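Local coordinates for protein malate dehydrogenase (Entamoeba histolytica, PDB 3I0P) that probably catalyses the reversible, NAD-dependent oxidation of malate to oxaloacetate, at residues P74-E79 with C84-N89. Residues are numbered along the deposited sequence; the frame is centred on the assembly and turned at random.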
loop_
_atom_site.group_PDB
_atom_site.type_symbol
_atom_site.label_atom_id
_atom_site.label_comp_id
_atom_site.label_asym_id
_atom_site.label_seq_id
_atom_site.Cartn_x
_atom_site.Cartn_y
_atom_site.Cartn_z
ATOM N N PRO A 74 1.647 16.390 22.322
ATOM C CA PRO A 74 0.622 15.338 22.342
ATOM C C PRO A 74 0.379 14.770 23.742
ATOM O O PRO A 74 1.263 14.852 24.598
ATOM C CB PRO A 74 1.218 14.264 21.432
ATOM C CG PRO A 74 2.687 14.473 21.538
ATOM C CD PRO A 74 2.831 15.964 21.560
ATOM N N SER A 75 -0.809 14.207 23.964
ATOM C CA SER A 75 -1.144 13.546 25.229
ATOM C C SER A 75 -1.426 12.068 25.007
ATOM O O SER A 75 -2.145 11.699 24.074
ATOM C CB SER A 75 -2.378 14.184 25.873
ATOM O OG SER A 75 -2.166 15.549 26.179
ATOM N N ILE A 76 -0.872 11.227 25.875
ATOM C CA ILE A 76 -1.127 9.791 25.831
ATOM C C ILE A 76 -2.562 9.519 26.302
ATOM O O ILE A 76 -2.915 9.825 27.441
ATOM C CB ILE A 76 -0.083 9.005 26.677
ATOM C CG1 ILE A 76 1.304 9.113 26.038
ATOM C CG2 ILE A 76 -0.471 7.549 26.799
ATOM C CD1 ILE A 76 2.466 8.911 26.995
ATOM N N ILE A 77 -3.390 8.969 25.413
ATOM C CA ILE A 77 -4.753 8.568 25.774
ATOM C C ILE A 77 -4.803 7.104 26.246
ATOM O O ILE A 77 -5.403 6.802 27.281
ATOM C CB ILE A 77 -5.764 8.808 24.617
ATOM C CG1 ILE A 77 -5.839 10.297 24.226
ATOM C CG2 ILE A 77 -7.144 8.267 24.969
ATOM C CD1 ILE A 77 -6.025 11.283 25.371
ATOM N N ARG A 78 -4.165 6.210 25.492
ATOM C CA ARG A 78 -4.174 4.775 25.783
ATOM C C ARG A 78 -2.874 4.158 25.292
ATOM O O ARG A 78 -2.547 4.255 24.110
ATOM C CB ARG A 78 -5.374 4.094 25.108
ATOM C CG ARG A 78 -5.874 2.861 25.861
ATOM C CD ARG A 78 -6.784 1.957 25.030
ATOM N NE ARG A 78 -8.166 2.432 24.935
ATOM C CZ ARG A 78 -9.220 1.641 24.690
ATOM N NH1 ARG A 78 -10.446 2.156 24.620
ATOM N NH2 ARG A 78 -9.056 0.326 24.523
ATOM N N GLU A 79 -2.126 3.538 26.199
ATOM C CA GLU A 79 -0.824 2.958 25.856
ATOM C C GLU A 79 -0.700 1.483 26.266
ATOM O O GLU A 79 -1.020 1.121 27.399
ATOM C CB GLU A 79 0.302 3.788 26.482
ATOM C CG GLU A 79 1.723 3.322 26.157
ATOM C CD GLU A 79 2.801 4.208 26.777
ATOM O OE1 GLU A 79 2.570 4.797 27.865
ATOM O OE2 GLU A 79 3.897 4.309 26.171
ATOM N N CYS A 84 0.022 2.849 21.002
ATOM C CA CYS A 84 -0.359 4.063 21.707
ATOM C C CYS A 84 -1.360 4.905 20.909
ATOM O O CYS A 84 -1.306 4.939 19.676
ATOM C CB CYS A 84 0.878 4.893 22.069
ATOM S SG CYS A 84 0.520 6.258 23.196
ATOM N N VAL A 85 -2.278 5.563 21.624
ATOM C CA VAL A 85 -3.138 6.593 21.035
ATOM C C VAL A 85 -2.732 7.943 21.599
ATOM O O VAL A 85 -2.602 8.104 22.811
ATOM C CB VAL A 85 -4.644 6.369 21.331
ATOM C CG1 VAL A 85 -5.487 7.545 20.800
ATOM C CG2 VAL A 85 -5.124 5.057 20.747
ATOM N N LEU A 86 -2.532 8.909 20.711
ATOM C CA LEU A 86 -2.199 10.260 21.117
ATOM C C LEU A 86 -3.278 11.243 20.684
ATOM O O LEU A 86 -3.830 11.138 19.587
ATOM C CB LEU A 86 -0.848 10.688 20.548
ATOM C CG LEU A 86 0.429 9.889 20.850
ATOM C CD1 LEU A 86 1.561 10.370 19.948
ATOM C CD2 LEU A 86 0.840 9.977 22.316
ATOM N N ASP A 87 -3.581 12.185 21.574
ATOM C CA ASP A 87 -4.373 13.354 21.240
ATOM C C ASP A 87 -3.377 14.457 20.914
ATOM O O ASP A 87 -2.530 14.803 21.742
ATOM C CB ASP A 87 -5.232 13.740 22.435
ATOM C CG ASP A 87 -6.133 14.931 22.165
ATOM O OD1 ASP A 87 -6.263 15.366 21.005
ATOM O OD2 ASP A 87 -6.723 15.445 23.144
ATOM N N GLY A 88 -3.466 14.992 19.701
ATOM C CA GLY A 88 -2.492 15.967 19.209
ATOM C C GLY A 88 -2.596 17.354 19.809
ATOM O O GLY A 88 -1.702 18.191 19.613
ATOM N N ASN A 89 -3.695 17.598 20.530
ATOM C CA ASN A 89 -3.936 18.864 21.233
ATOM C C ASN A 89 -3.866 20.059 20.303
ATOM O O ASN A 89 -3.496 21.164 20.713
ATOM C CB ASN A 89 -2.961 19.026 22.402
ATOM C CG ASN A 89 -3.258 18.079 23.533
ATOM O OD1 ASN A 89 -4.416 17.878 23.894
ATOM N ND2 ASN A 89 -2.217 17.482 24.100
#
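Ser-75 and Asp-87 form an antiparallel hydrogen-bonded pair. Ser-75 N donates to Asp-87 O at 2.9 Å, and Asp-87 N returns the bond to Ser-75 O. Further along, Val-85 takes a bond from Ile-77 N to its O and gives one from its N to Arg-78 O (2.8 Å). Two residues, Ile-77 and Arg-78, thus stand opposite one.

The side chain of Asn-89 adds a bond to the backbone set: ND2 donates to Ser-75 OG at 2.8 Å, with the hydroxyl oxygen lying in the plane of the amide. The same ND2 also bonds Lys-73 O.

On one face, the side chains of Ile-76 and Leu-86 meet at an angle, CG1 against CD2 (3.8 Å), and Ile-76 CG2 reaches Cys-84 SG (4.0 Å). With chi1 near trans (-170°), the sulfur swings away from its own N and also borders Glu-79 CB. Helix 93-111 adjoins this face, and its Lys-107 pairs with Glu-79.

Ile-77 leans toward the partner strand. Its CB meets Val-85 CG1, and its CD1 lies 3.9 Å from Asp-87 CB.

This is a beta hairpin whose outer strand carries a classic beta bulge, with Ile-77 near-helical (psi -47°). It forms one margin of the chain's seven-stranded mixed sheet.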